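PDB 4AKX: EXOU from Pseudomonas aeruginosa, which acts as a patatin-like phospholipase toxin of the type III secretion system, pairs with the chaperone SpcU, and probably kills host cells by breaking down their lipids. Local coordinates for residues A122-M128 and E203-V208; L339-D343 and E390-Q394; A490-L494 and W533-L538; E608-R612 and Q622-D626. One frame throughout, in Å; residues are numbered along the deposited sequence.

Interaction 1: residues A122-M128 and E203-V208; sequences ALLASGM and ETRKAV
S126 meets the helix of E203-V208 at T204. Its CB lies against two atoms of T204: S126 CB is 3.3 Å from T204 CA and 3.4 Å from T204 CG2. The T204 side chain is turned so that its two branches do different work. OG1 sits between the backbone N and the carbonyl carbon (chi1 50°) and forms a hydrogen bond back to the carbonyl O of L200 in its own helix. The CG2 methyl is then the branch that S126 touches. One helical turn on, A207 CB points at the backbone of S126 and G127, and the CG of M128, a selenomethionine, lies 4.0 Å from A207 CB.

Helix 115-125 ends here in a Schellman motif. G127 takes a positive phi of 109°, with two bonds back into the last turn. The GxSxG sequence G113, S115, G117 spans the turn from strand 110-114 into this helix, consistent with the nucleophile elbow of patatin-like enzymes. The carbonyl O of G127 accepts a hydrogen bond from Q211 NE2, further along helix 195-214.

Next to T204, L123 reaches E203 at a slant, with L123 CD2 3.9 Å from E203 CB. The bent chain of M128 also slants across E203, and M128 SE lies 3.7 Å from E203 OE1. Helix 130-137 covers this part through L136, which touches both L123 and E203.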
loop_
_atom_site.group_PDB
_atom_site.type_symbol
_atom_site.label_atom_id
_atom_site.label_comp_id
_atom_site.label_asym_id
_atom_site.label_seq_id
_atom_site.Cartn_x
_atom_site.Cartn_y
_atom_site.Cartn_z
ATOM N N ALA B 122 46.747 -12.543 10.643
ATOM C CA ALA B 122 48.031 -11.858 10.831
ATOM C C ALA B 122 49.163 -12.872 10.874
ATOM O O ALA B 122 49.982 -12.934 9.959
ATOM C CB ALA B 122 48.012 -11.041 12.114
ATOM N N LEU B 123 49.175 -13.685 11.930
ATOM C CA LEU B 123 50.130 -14.782 12.075
ATOM C C LEU B 123 50.375 -15.483 10.756
ATOM O O LEU B 123 51.519 -15.721 10.368
ATOM C CB LEU B 123 49.633 -15.803 13.111
ATOM C CG LEU B 123 49.304 -15.266 14.511
ATOM C CD1 LEU B 123 48.502 -16.268 15.340
ATOM C CD2 LEU B 123 50.564 -14.806 15.249
ATOM N N LEU B 124 49.295 -15.808 10.056
ATOM C CA LEU B 124 49.394 -16.705 8.913
ATOM C C LEU B 124 49.949 -16.033 7.679
ATOM O O LEU B 124 50.773 -16.612 6.971
ATOM C CB LEU B 124 48.063 -17.381 8.636
ATOM C CG LEU B 124 47.851 -18.514 9.627
ATOM C CD1 LEU B 124 46.415 -18.581 10.138
ATOM C CD2 LEU B 124 48.322 -19.834 9.015
ATOM N N ALA B 125 49.526 -14.796 7.456
ATOM C CA ALA B 125 50.011 -14.017 6.326
ATOM C C ALA B 125 51.514 -13.772 6.464
ATOM O O ALA B 125 52.278 -14.007 5.521
ATOM C CB ALA B 125 49.240 -12.706 6.206
ATOM N N SER B 126 51.931 -13.357 7.662
ATOM C CA SER B 126 53.355 -13.287 8.053
ATOM C C SER B 126 54.233 -14.474 7.581
ATOM O O SER B 126 55.450 -14.340 7.489
ATOM C CB SER B 126 53.484 -13.100 9.567
ATOM O OG SER B 126 53.385 -14.338 10.260
ATOM N N GLY B 127 53.609 -15.622 7.301
ATOM C CA GLY B 127 54.280 -16.742 6.636
ATOM C C GLY B 127 54.524 -17.927 7.555
ATOM O O GLY B 127 55.305 -18.823 7.233
HETATM N N MSE B 128 53.841 -17.939 8.694
HETATM C CA MSE B 128 54.026 -18.979 9.705
HETATM C C MSE B 128 53.565 -20.305 9.203
HETATM O O MSE B 128 52.368 -20.531 9.055
HETATM C CB MSE B 128 53.101 -18.653 10.857
HETATM C CG MSE B 128 53.784 -17.825 11.919
HETATM SE SE MSE B 128 52.899 -18.354 13.582
HETATM C CE MSE B 128 54.379 -19.420 14.357
ATOM N N GLU B 203 56.349 -12.987 16.292
ATOM C CA GLU B 203 55.821 -14.083 15.474
ATOM C C GLU B 203 55.887 -13.754 13.983
ATOM O O GLU B 203 56.558 -14.448 13.208
ATOM C CB GLU B 203 54.389 -14.434 15.892
ATOM C CG GLU B 203 54.319 -15.198 17.203
ATOM C CD GLU B 203 55.254 -16.400 17.232
ATOM O OE1 GLU B 203 55.104 -17.295 16.367
ATOM O OE2 GLU B 203 56.141 -16.454 18.117
ATOM N N THR B 204 55.213 -12.668 13.606
ATOM C CA THR B 204 55.249 -12.149 12.247
ATOM C C THR B 204 56.682 -11.928 11.727
ATOM O O THR B 204 57.015 -12.351 10.618
ATOM C CB THR B 204 54.434 -10.841 12.120
ATOM O OG1 THR B 204 54.817 -9.930 13.155
ATOM C CG2 THR B 204 52.938 -11.118 12.226
ATOM N N ARG B 205 57.523 -11.280 12.539
ATOM C CA ARG B 205 58.879 -10.903 12.136
ATOM C C ARG B 205 59.752 -12.155 11.921
ATOM O O ARG B 205 60.647 -12.153 11.072
ATOM C CB ARG B 205 59.499 -9.979 13.191
ATOM C CG ARG B 205 60.271 -8.770 12.670
ATOM C CD ARG B 205 61.260 -8.219 13.715
ATOM N NE ARG B 205 60.795 -8.289 15.111
ATOM C CZ ARG B 205 60.155 -7.308 15.756
ATOM N NH1 ARG B 205 59.890 -6.160 15.149
ATOM N NH2 ARG B 205 59.765 -7.475 17.017
ATOM N N LYS B 206 59.477 -13.225 12.674
ATOM C CA LYS B 206 60.184 -14.495 12.483
ATOM C C LYS B 206 59.834 -15.163 11.159
ATOM O O LYS B 206 60.723 -15.510 10.363
ATOM C CB LYS B 206 59.931 -15.459 13.645
ATOM C CG LYS B 206 61.146 -15.651 14.552
ATOM C CD LYS B 206 60.821 -16.460 15.801
ATOM C CE LYS B 206 60.993 -17.950 15.558
ATOM N NZ LYS B 206 60.153 -18.751 16.495
ATOM N N ALA B 207 58.534 -15.335 10.926
ATOM C CA ALA B 207 58.038 -15.961 9.700
ATOM C C ALA B 207 58.600 -15.268 8.468
ATOM O O ALA B 207 59.359 -15.875 7.717
ATOM C CB ALA B 207 56.518 -15.974 9.682
ATOM N N VAL B 208 58.289 -13.979 8.321
ATOM C CA VAL B 208 58.741 -13.158 7.180
ATOM C C VAL B 208 60.246 -13.199 6.954
ATOM O O VAL B 208 60.710 -13.331 5.822
ATOM C CB VAL B 208 58.305 -11.676 7.305
ATOM C CG1 VAL B 208 56.798 -11.536 7.144
ATOM C CG2 VAL B 208 58.760 -11.071 8.628
#

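Interaction 2: residues L339-D343 and E390-Q394; sequences LRRND and ELREQ
R340 reaches across to E390 and Q394 and joins them with its guanidinium group. Its CB already points toward the helix end at E390-Q394. CG and CD continue in an extended line, and CD passes beside the E390 carboxylate. The chain then bends about the CG-CD bond (chi3 40°), which turns the guanidinium between its two partners. R340 NE is 3.5 Å from E390 OE2. NH1 goes closer to the same oxygen and forms a salt bridge, R340 NH1 to E390 OE2 at 2.7 Å. The carboxylate is turned steeply to the guanidinium plane, and E390 CG lies over one face of the group. NH1 has a second acid partner in E447 of strand 446-451.

R340 NH2 donates a hydrogen bond to Q394 OE1 at 2.8 Å. Its N-H...O angle is nearly straight, 164°. OE1 lies at the guanidinium edge, in its plane. Relative to the amide, the donor stands 43° above the carbonyl plane. Q394 OE1 also accepts the backbone N of N344. R340 NH2 is paired with D343 too, 3.1 Å from D343 OD1, although the place of that oxygen is less sure. D343 OD2 forms salt bridges to R442 and R74.

D343 opens strand 343-348, and Q394 directly precedes strand 395-397, its parallel neighbour at one edge of the mixed sheet. R340, D343 and E390 thus form a salt-bridge network where these strands begin. The arginines gathered here probably keep both acids ionised, and their charge may offset the closeness of Q394 OE1 to the D343 carboxylate.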
loop_
_atom_site.group_PDB
_atom_site.type_symbol
_atom_site.label_atom_id
_atom_site.label_comp_id
_atom_site.label_asym_id
_atom_site.label_seq_id
_atom_site.Cartn_x
_atom_site.Cartn_y
_atom_site.Cartn_z
ATOM N N LEU B 339 32.747 -13.748 -15.429
ATOM C CA LEU B 339 33.445 -14.792 -14.711
ATOM C C LEU B 339 34.072 -14.286 -13.422
ATOM O O LEU B 339 34.805 -13.282 -13.416
ATOM C CB LEU B 339 34.529 -15.399 -15.580
ATOM C CG LEU B 339 34.133 -16.451 -16.600
ATOM C CD1 LEU B 339 35.379 -17.211 -16.990
ATOM C CD2 LEU B 339 33.077 -17.409 -16.075
ATOM N N ARG B 340 33.806 -15.008 -12.338
ATOM C CA ARG B 340 34.399 -14.718 -11.044
ATOM C C ARG B 340 35.820 -15.143 -11.119
ATOM O O ARG B 340 36.098 -16.197 -11.694
ATOM C CB ARG B 340 33.724 -15.549 -9.980
ATOM C CG ARG B 340 32.223 -15.427 -9.957
ATOM C CD ARG B 340 31.680 -16.330 -8.881
ATOM N NE ARG B 340 32.534 -16.287 -7.700
ATOM C CZ ARG B 340 32.722 -17.305 -6.872
ATOM N NH1 ARG B 340 32.123 -18.472 -7.087
ATOM N NH2 ARG B 340 33.520 -17.153 -5.827
ATOM N N ARG B 341 36.727 -14.361 -10.523
ATOM C CA ARG B 341 38.161 -14.644 -10.673
ATOM C C ARG B 341 38.765 -15.533 -9.618
ATOM O O ARG B 341 39.894 -15.994 -9.765
ATOM C CB ARG B 341 39.010 -13.395 -10.930
ATOM C CG ARG B 341 38.942 -12.299 -9.897
ATOM C CD ARG B 341 40.036 -11.274 -10.188
ATOM N NE ARG B 341 39.639 -9.904 -9.850
ATOM C CZ ARG B 341 40.173 -8.808 -10.391
ATOM N NH1 ARG B 341 41.132 -8.913 -11.302
ATOM N NH2 ARG B 341 39.747 -7.602 -10.026
ATOM N N ASN B 342 38.008 -15.815 -8.576
ATOM C CA ASN B 342 38.533 -16.614 -7.488
ATOM C C ASN B 342 37.436 -17.035 -6.538
ATOM O O ASN B 342 36.289 -16.654 -6.695
ATOM C CB ASN B 342 39.600 -15.833 -6.731
ATOM C CG ASN B 342 39.035 -14.629 -6.053
ATOM O OD1 ASN B 342 38.332 -14.750 -5.055
ATOM N ND2 ASN B 342 39.295 -13.455 -6.613
ATOM N N ASP B 343 37.810 -17.825 -5.546
ATOM C CA ASP B 343 36.875 -18.388 -4.602
ATOM C C ASP B 343 37.339 -18.009 -3.225
ATOM O O ASP B 343 38.515 -17.696 -3.016
ATOM C CB ASP B 343 36.877 -19.910 -4.715
ATOM C CG ASP B 343 35.702 -20.442 -5.502
ATOM O OD1 ASP B 343 35.227 -19.730 -6.409
ATOM O OD2 ASP B 343 35.246 -21.573 -5.204
ATOM N N GLU B 390 25.424 -18.106 -3.125
ATOM C CA GLU B 390 26.764 -18.397 -3.621
ATOM C C GLU B 390 27.799 -18.298 -2.504
ATOM O O GLU B 390 28.902 -18.851 -2.620
ATOM C CB GLU B 390 27.139 -17.476 -4.795
ATOM C CG GLU B 390 28.567 -17.676 -5.328
ATOM C CD GLU B 390 28.756 -17.221 -6.775
ATOM O OE1 GLU B 390 28.197 -16.169 -7.164
ATOM O OE2 GLU B 390 29.483 -17.915 -7.524
ATOM N N LEU B 391 27.447 -17.589 -1.427
ATOM C CA LEU B 391 28.363 -17.394 -0.294
ATOM C C LEU B 391 28.275 -18.543 0.695
ATOM O O LEU B 391 29.282 -19.000 1.230
ATOM C CB LEU B 391 28.104 -16.056 0.403
ATOM C CG LEU B 391 29.118 -14.950 0.093
ATOM C CD1 LEU B 391 28.982 -13.796 1.070
ATOM C CD2 LEU B 391 30.534 -15.487 0.138
ATOM N N ARG B 392 27.058 -19.015 0.918
ATOM C CA ARG B 392 26.838 -20.272 1.600
ATOM C C ARG B 392 27.736 -21.383 1.016
ATOM O O ARG B 392 28.349 -22.155 1.755
ATOM C CB ARG B 392 25.364 -20.657 1.494
ATOM C CG ARG B 392 24.975 -21.910 2.259
ATOM C CD ARG B 392 24.762 -21.635 3.745
ATOM N NE ARG B 392 23.820 -20.538 4.008
ATOM C CZ ARG B 392 22.490 -20.661 4.027
ATOM N NH1 ARG B 392 21.915 -21.830 3.768
ATOM N NH2 ARG B 392 21.733 -19.604 4.299
ATOM N N GLU B 393 27.831 -21.433 -0.309
ATOM C CA GLU B 393 28.516 -22.518 -0.994
ATOM C C GLU B 393 29.997 -22.499 -0.659
ATOM O O GLU B 393 30.671 -23.523 -0.733
ATOM C CB GLU B 393 28.290 -22.407 -2.511
ATOM C CG GLU B 393 29.025 -23.433 -3.368
ATOM C CD GLU B 393 28.223 -24.702 -3.587
ATOM O OE1 GLU B 393 27.671 -25.248 -2.597
ATOM O OE2 GLU B 393 28.162 -25.168 -4.749
ATOM N N GLN B 394 30.492 -21.332 -0.276
ATOM C CA GLN B 394 31.916 -21.147 -0.031
ATOM C C GLN B 394 32.201 -21.003 1.451
ATOM O O GLN B 394 33.291 -20.597 1.844
ATOM C CB GLN B 394 32.414 -19.893 -0.720
ATOM C CG GLN B 394 32.202 -19.834 -2.212
ATOM C CD GLN B 394 33.009 -18.714 -2.840
ATOM O OE1 GLN B 394 33.809 -18.941 -3.750
ATOM N NE2 GLN B 394 32.830 -17.502 -2.331
#

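Interaction 3: residues A490-L494 and W533-L538; sequences AFTEL and WLAAEL
The F491 ring meets the segment W533-L538 partly with its edge. The carbonyl O of L534 lies in the ring plane at that edge, 4.0 Å from F491 CZ. W533 CZ3 is also near the plane, 4.3 Å from F491 CE2. E537 CB and L538 CD1 approach the ring obliquely. This is helix-to-helix packing within the middle helical domain of ExoU. The indole of W533 has E537 CG against one face and L534 CG at its edge. It also meets the ring of F483, about two turns before the segment A490-L494 on helix 474-502.

The axes of 490-494 and 533-537 lie 12.8 Å apart at closest, at 42°, within helices 474-502 and 528-537. The gap is wide, and the F491 side chain spans it. L521 of helix 512-524 touches F491 as well, and V562 and A566 of helix 561-591 pack on L538.

E537 serves the contact with its CH2 groups. E537 CB lies 3.5 Å from F491 CZ, the two side chains crossing at about a right angle. The chain then bends at chi2 (-45°), which leads the carboxylate away from the phenyl ring. E537 OE2 bonds there to the hydroxyl of S336.

L494 and L538 also cross at about a right angle. The CD1 methyl of L538 touches F491 and L494 of the facing helix, 3.7 Å from F491 CE1 and 3.9 Å from L494 CD2.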
loop_
_atom_site.group_PDB
_atom_site.type_symbol
_atom_site.label_atom_id
_atom_site.label_comp_id
_atom_site.label_asym_id
_atom_site.label_seq_id
_atom_site.Cartn_x
_atom_site.Cartn_y
_atom_site.Cartn_z
ATOM N N ALA B 490 47.264 -4.389 -30.679
ATOM C CA ALA B 490 46.838 -2.989 -30.736
ATOM C C ALA B 490 46.977 -2.296 -29.410
ATOM O O ALA B 490 47.216 -1.101 -29.371
ATOM C CB ALA B 490 45.417 -2.897 -31.186
ATOM N N PHE B 491 46.832 -3.054 -28.327
ATOM C CA PHE B 491 46.943 -2.526 -26.997
ATOM C C PHE B 491 48.379 -2.245 -26.616
ATOM O O PHE B 491 48.648 -1.297 -25.871
ATOM C CB PHE B 491 46.383 -3.509 -26.036
ATOM C CG PHE B 491 44.904 -3.449 -25.904
ATOM C CD1 PHE B 491 44.251 -2.233 -25.784
ATOM C CD2 PHE B 491 44.174 -4.606 -25.786
ATOM C CE1 PHE B 491 42.883 -2.188 -25.570
ATOM C CE2 PHE B 491 42.817 -4.567 -25.557
ATOM C CZ PHE B 491 42.164 -3.365 -25.474
ATOM N N THR B 492 49.307 -3.063 -27.095
ATOM C CA THR B 492 50.720 -2.724 -26.917
ATOM C C THR B 492 51.075 -1.504 -27.760
ATOM O O THR B 492 51.826 -0.602 -27.321
ATOM C CB THR B 492 51.620 -3.896 -27.336
ATOM O OG1 THR B 492 51.374 -5.003 -26.466
ATOM C CG2 THR B 492 53.093 -3.507 -27.290
ATOM N N GLU B 493 50.548 -1.502 -28.989
ATOM C CA GLU B 493 50.900 -0.499 -29.995
ATOM C C GLU B 493 50.476 0.879 -29.454
ATOM O O GLU B 493 51.233 1.854 -29.502
ATOM C CB GLU B 493 50.227 -0.854 -31.328
ATOM C CG GLU B 493 50.392 0.164 -32.444
ATOM C CD GLU B 493 49.577 -0.185 -33.709
ATOM O OE1 GLU B 493 49.100 -1.349 -33.830
ATOM O OE2 GLU B 493 49.399 0.710 -34.585
ATOM N N LEU B 494 49.301 0.893 -28.823
ATOM C CA LEU B 494 48.781 2.064 -28.156
ATOM C C LEU B 494 49.600 2.479 -26.962
ATOM O O LEU B 494 49.621 3.637 -26.621
ATOM C CB LEU B 494 47.354 1.812 -27.707
ATOM C CG LEU B 494 46.654 2.929 -26.943
ATOM C CD1 LEU B 494 46.478 4.143 -27.829
ATOM C CD2 LEU B 494 45.296 2.432 -26.442
ATOM N N TRP B 533 33.950 -5.363 -24.632
ATOM C CA TRP B 533 35.114 -6.080 -24.121
ATOM C C TRP B 533 36.327 -5.187 -24.241
ATOM O O TRP B 533 37.143 -5.050 -23.291
ATOM C CB TRP B 533 35.288 -7.425 -24.862
ATOM C CG TRP B 533 36.471 -8.277 -24.406
ATOM C CD1 TRP B 533 36.476 -9.278 -23.451
ATOM C CD2 TRP B 533 37.864 -8.230 -24.904
ATOM N NE1 TRP B 533 37.745 -9.822 -23.308
ATOM C CE2 TRP B 533 38.610 -9.232 -24.144
ATOM C CE3 TRP B 533 38.536 -7.459 -25.832
ATOM C CZ2 TRP B 533 39.951 -9.466 -24.359
ATOM C CZ3 TRP B 533 39.900 -7.711 -26.057
ATOM C CH2 TRP B 533 40.589 -8.675 -25.327
ATOM N N LEU B 534 36.409 -4.509 -25.382
ATOM C CA LEU B 534 37.524 -3.627 -25.655
ATOM C C LEU B 534 37.560 -2.421 -24.728
ATOM O O LEU B 534 38.623 -2.074 -24.209
ATOM C CB LEU B 534 37.584 -3.215 -27.123
ATOM C CG LEU B 534 37.967 -4.289 -28.185
ATOM C CD1 LEU B 534 37.605 -3.781 -29.580
ATOM C CD2 LEU B 534 39.447 -4.676 -28.151
ATOM N N ALA B 535 36.410 -1.859 -24.412
ATOM C CA ALA B 535 36.382 -0.819 -23.404
ATOM C C ALA B 535 36.876 -1.318 -22.006
ATOM O O ALA B 535 37.815 -0.727 -21.400
ATOM C CB ALA B 535 35.004 -0.207 -23.310
ATOM N N ALA B 536 36.278 -2.402 -21.503
ATOM C CA ALA B 536 36.698 -2.942 -20.220
ATOM C C ALA B 536 38.208 -3.204 -20.179
ATOM O O ALA B 536 38.868 -2.861 -19.188
ATOM C CB ALA B 536 35.926 -4.193 -19.888
ATOM N N GLU B 537 38.762 -3.763 -21.264
ATOM C CA GLU B 537 40.209 -4.052 -21.312
ATOM C C GLU B 537 41.001 -2.790 -21.128
ATOM O O GLU B 537 42.065 -2.775 -20.532
ATOM C CB GLU B 537 40.624 -4.691 -22.638
ATOM C CG GLU B 537 40.229 -6.155 -22.816
ATOM C CD GLU B 537 40.512 -7.014 -21.592
ATOM O OE1 GLU B 537 41.611 -6.924 -21.007
ATOM O OE2 GLU B 537 39.624 -7.791 -21.222
ATOM N N LEU B 538 40.473 -1.707 -21.624
ATOM C CA LEU B 538 41.205 -0.483 -21.545
ATOM C C LEU B 538 40.992 0.215 -20.203
ATOM O O LEU B 538 41.420 1.333 -20.029
ATOM C CB LEU B 538 40.747 0.384 -22.678
ATOM C CG LEU B 538 41.568 1.513 -23.207
ATOM C CD1 LEU B 538 42.903 1.003 -23.671
ATOM C CD2 LEU B 538 40.741 1.939 -24.392
#

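Interaction 4: residues E608-R612 and Q622-D626; sequences EEQLR and QALND
Q610 and D626 form the hydrogen bond of this contact. Q610 NE2 donates to D626 OD2 at 2.7 Å with an N-H...O angle of 162°. The acceptor lies in the amide plane of Q610. The donor reaches OD2 from the anti side, 35° out of the carboxylate plane. The two side chains cross at about a right angle, with Q610 extended beyond CG. The other end of the amide rests on the helix backbone, Q610 OE1 being 3.5 Å from A623 CA. Beside this bond is an apolar touch, L611 CD2 to A623 CB at 3.6 Å.

The axes of 608-612 and 622-626 are antiparallel (174°) and come within 9.4 Å. Their helices are joined by a short turn, so they form a helical hairpin in the C-terminal domain. The small A623 faces Q610, and the CA atoms of A623 and Q610 are 5.9 Å apart. I582 of the long helix 561-591 touches both L611 and L624 and so packs against both arms of the hairpin.

Further out lies the chaperone. L48 of the SpcU chain packs on Q610, and S51 of that chain packs on D626. E609 holds R612 within its own helix and forms a salt bridge to R83 of the SpcU chain.

D626 OD2 is shared between Q610 and R606, which adds a salt bridge from NH1. The arginine probably keeps D626 ionised, and the resulting charge would strengthen its hold on the amide N-H.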
loop_
_atom_site.group_PDB
_atom_site.type_symbol
_atom_site.label_atom_id
_atom_site.label_comp_id
_atom_site.label_asym_id
_atom_site.label_seq_id
_atom_site.Cartn_x
_atom_site.Cartn_y
_atom_site.Cartn_z
ATOM N N GLU B 608 19.935 1.901 -0.451
ATOM C CA GLU B 608 20.975 0.983 -0.875
ATOM C C GLU B 608 20.716 0.553 -2.309
ATOM O O GLU B 608 21.640 0.431 -3.110
ATOM C CB GLU B 608 20.967 -0.241 0.042
ATOM C CG GLU B 608 22.319 -0.877 0.322
ATOM C CD GLU B 608 22.231 -2.041 1.326
ATOM O OE1 GLU B 608 21.202 -2.186 2.007
ATOM O OE2 GLU B 608 23.188 -2.846 1.421
ATOM N N GLU B 609 19.442 0.328 -2.619
ATOM C CA GLU B 609 19.009 -0.194 -3.917
ATOM C C GLU B 609 19.284 0.860 -4.967
ATOM O O GLU B 609 19.845 0.558 -6.033
ATOM C CB GLU B 609 17.497 -0.502 -3.866
ATOM C CG GLU B 609 16.915 -1.277 -5.039
ATOM C CD GLU B 609 17.747 -2.493 -5.414
ATOM O OE1 GLU B 609 18.884 -2.593 -4.879
ATOM O OE2 GLU B 609 17.283 -3.335 -6.246
ATOM N N GLN B 610 18.864 2.094 -4.665
ATOM C CA GLN B 610 19.137 3.260 -5.498
ATOM C C GLN B 610 20.616 3.393 -5.836
ATOM O O GLN B 610 21.002 3.501 -7.011
ATOM C CB GLN B 610 18.664 4.523 -4.802
ATOM C CG GLN B 610 17.425 5.101 -5.448
ATOM C CD GLN B 610 16.618 5.945 -4.502
ATOM O OE1 GLN B 610 17.035 6.235 -3.384
ATOM N NE2 GLN B 610 15.454 6.349 -4.948
ATOM N N LEU B 611 21.430 3.349 -4.790
ATOM C CA LEU B 611 22.869 3.449 -4.890
ATOM C C LEU B 611 23.454 2.329 -5.699
ATOM O O LEU B 611 24.239 2.591 -6.583
ATOM C CB LEU B 611 23.494 3.429 -3.502
ATOM C CG LEU B 611 23.279 4.627 -2.580
ATOM C CD1 LEU B 611 23.981 4.341 -1.265
ATOM C CD2 LEU B 611 23.763 5.954 -3.175
ATOM N N ARG B 612 23.076 1.076 -5.411
ATOM C CA ARG B 612 23.554 -0.065 -6.238
ATOM C C ARG B 612 23.419 0.189 -7.722
ATOM O O ARG B 612 24.310 -0.149 -8.461
ATOM C CB ARG B 612 22.892 -1.412 -5.896
ATOM C CG ARG B 612 23.196 -1.946 -4.496
ATOM C CD ARG B 612 22.403 -3.222 -4.192
ATOM N NE ARG B 612 22.847 -4.342 -5.039
ATOM C CZ ARG B 612 22.050 -5.043 -5.879
ATOM N NH1 ARG B 612 20.718 -4.773 -6.007
ATOM N NH2 ARG B 612 22.589 -6.040 -6.591
ATOM N N GLN B 622 19.991 11.876 -5.825
ATOM C CA GLN B 622 18.585 11.616 -5.535
ATOM C C GLN B 622 18.455 10.615 -4.430
ATOM O O GLN B 622 17.486 10.634 -3.665
ATOM C CB GLN B 622 17.861 11.081 -6.756
ATOM C CG GLN B 622 16.352 11.262 -6.684
ATOM C CD GLN B 622 15.962 12.698 -6.382
ATOM O OE1 GLN B 622 15.255 12.975 -5.412
ATOM N NE2 GLN B 622 16.446 13.625 -7.199
ATOM N N ALA B 623 19.435 9.724 -4.355
ATOM C CA ALA B 623 19.464 8.729 -3.311
ATOM C C ALA B 623 19.418 9.453 -2.003
ATOM O O ALA B 623 18.484 9.295 -1.231
ATOM C CB ALA B 623 20.730 7.912 -3.410
ATOM N N LEU B 624 20.401 10.322 -1.811
ATOM C CA LEU B 624 20.578 11.075 -0.585
ATOM C C LEU B 624 19.388 11.968 -0.277
ATOM O O LEU B 624 18.992 12.096 0.881
ATOM C CB LEU B 624 21.861 11.909 -0.669
ATOM C CG LEU B 624 23.126 11.212 -1.228
ATOM C CD1 LEU B 624 23.997 12.172 -2.020
ATOM C CD2 LEU B 624 23.952 10.557 -0.131
ATOM N N ASN B 625 18.792 12.577 -1.289
ATOM C CA ASN B 625 17.640 13.417 -0.999
ATOM C C ASN B 625 16.501 12.583 -0.457
ATOM O O ASN B 625 15.801 13.027 0.482
ATOM C CB ASN B 625 17.170 14.204 -2.205
ATOM C CG ASN B 625 18.243 15.077 -2.775
ATOM O OD1 ASN B 625 18.752 15.976 -2.107
ATOM N ND2 ASN B 625 18.603 14.819 -4.032
ATOM N N ASP B 626 16.318 11.369 -1.013
ATOM C CA ASP B 626 15.230 10.500 -0.535
ATOM C C ASP B 626 15.331 10.342 0.988
ATOM O O ASP B 626 14.353 10.563 1.719
ATOM C CB ASP B 626 15.205 9.161 -1.260
ATOM C CG ASP B 626 14.490 9.237 -2.634
ATOM O OD1 ASP B 626 14.107 10.353 -3.086
ATOM O OD2 ASP B 626 14.311 8.168 -3.265
#

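Overall arrangement
The four contacts follow one another along the chain, and none nests in or crosses another. Interaction 1 comes first and closes an excursion of 74 residues, partly helical and partly not modelled, within the patatin-like region. Interaction 2 closes the next loop, which holds strand 343-348, and ties the starts of two neighbouring strands of the mixed sheet. Interaction 3 joins two helices of the middle domain across helix 512-524. Interaction 4 is the most local and closes a hairpin at the SpcU interface. Interactions 1 and 4 lie on opposite sides of the chain's centre, with centres 42 Å apart. Interaction 2 is more central, its centre about 27 to 28 Å from each of the others.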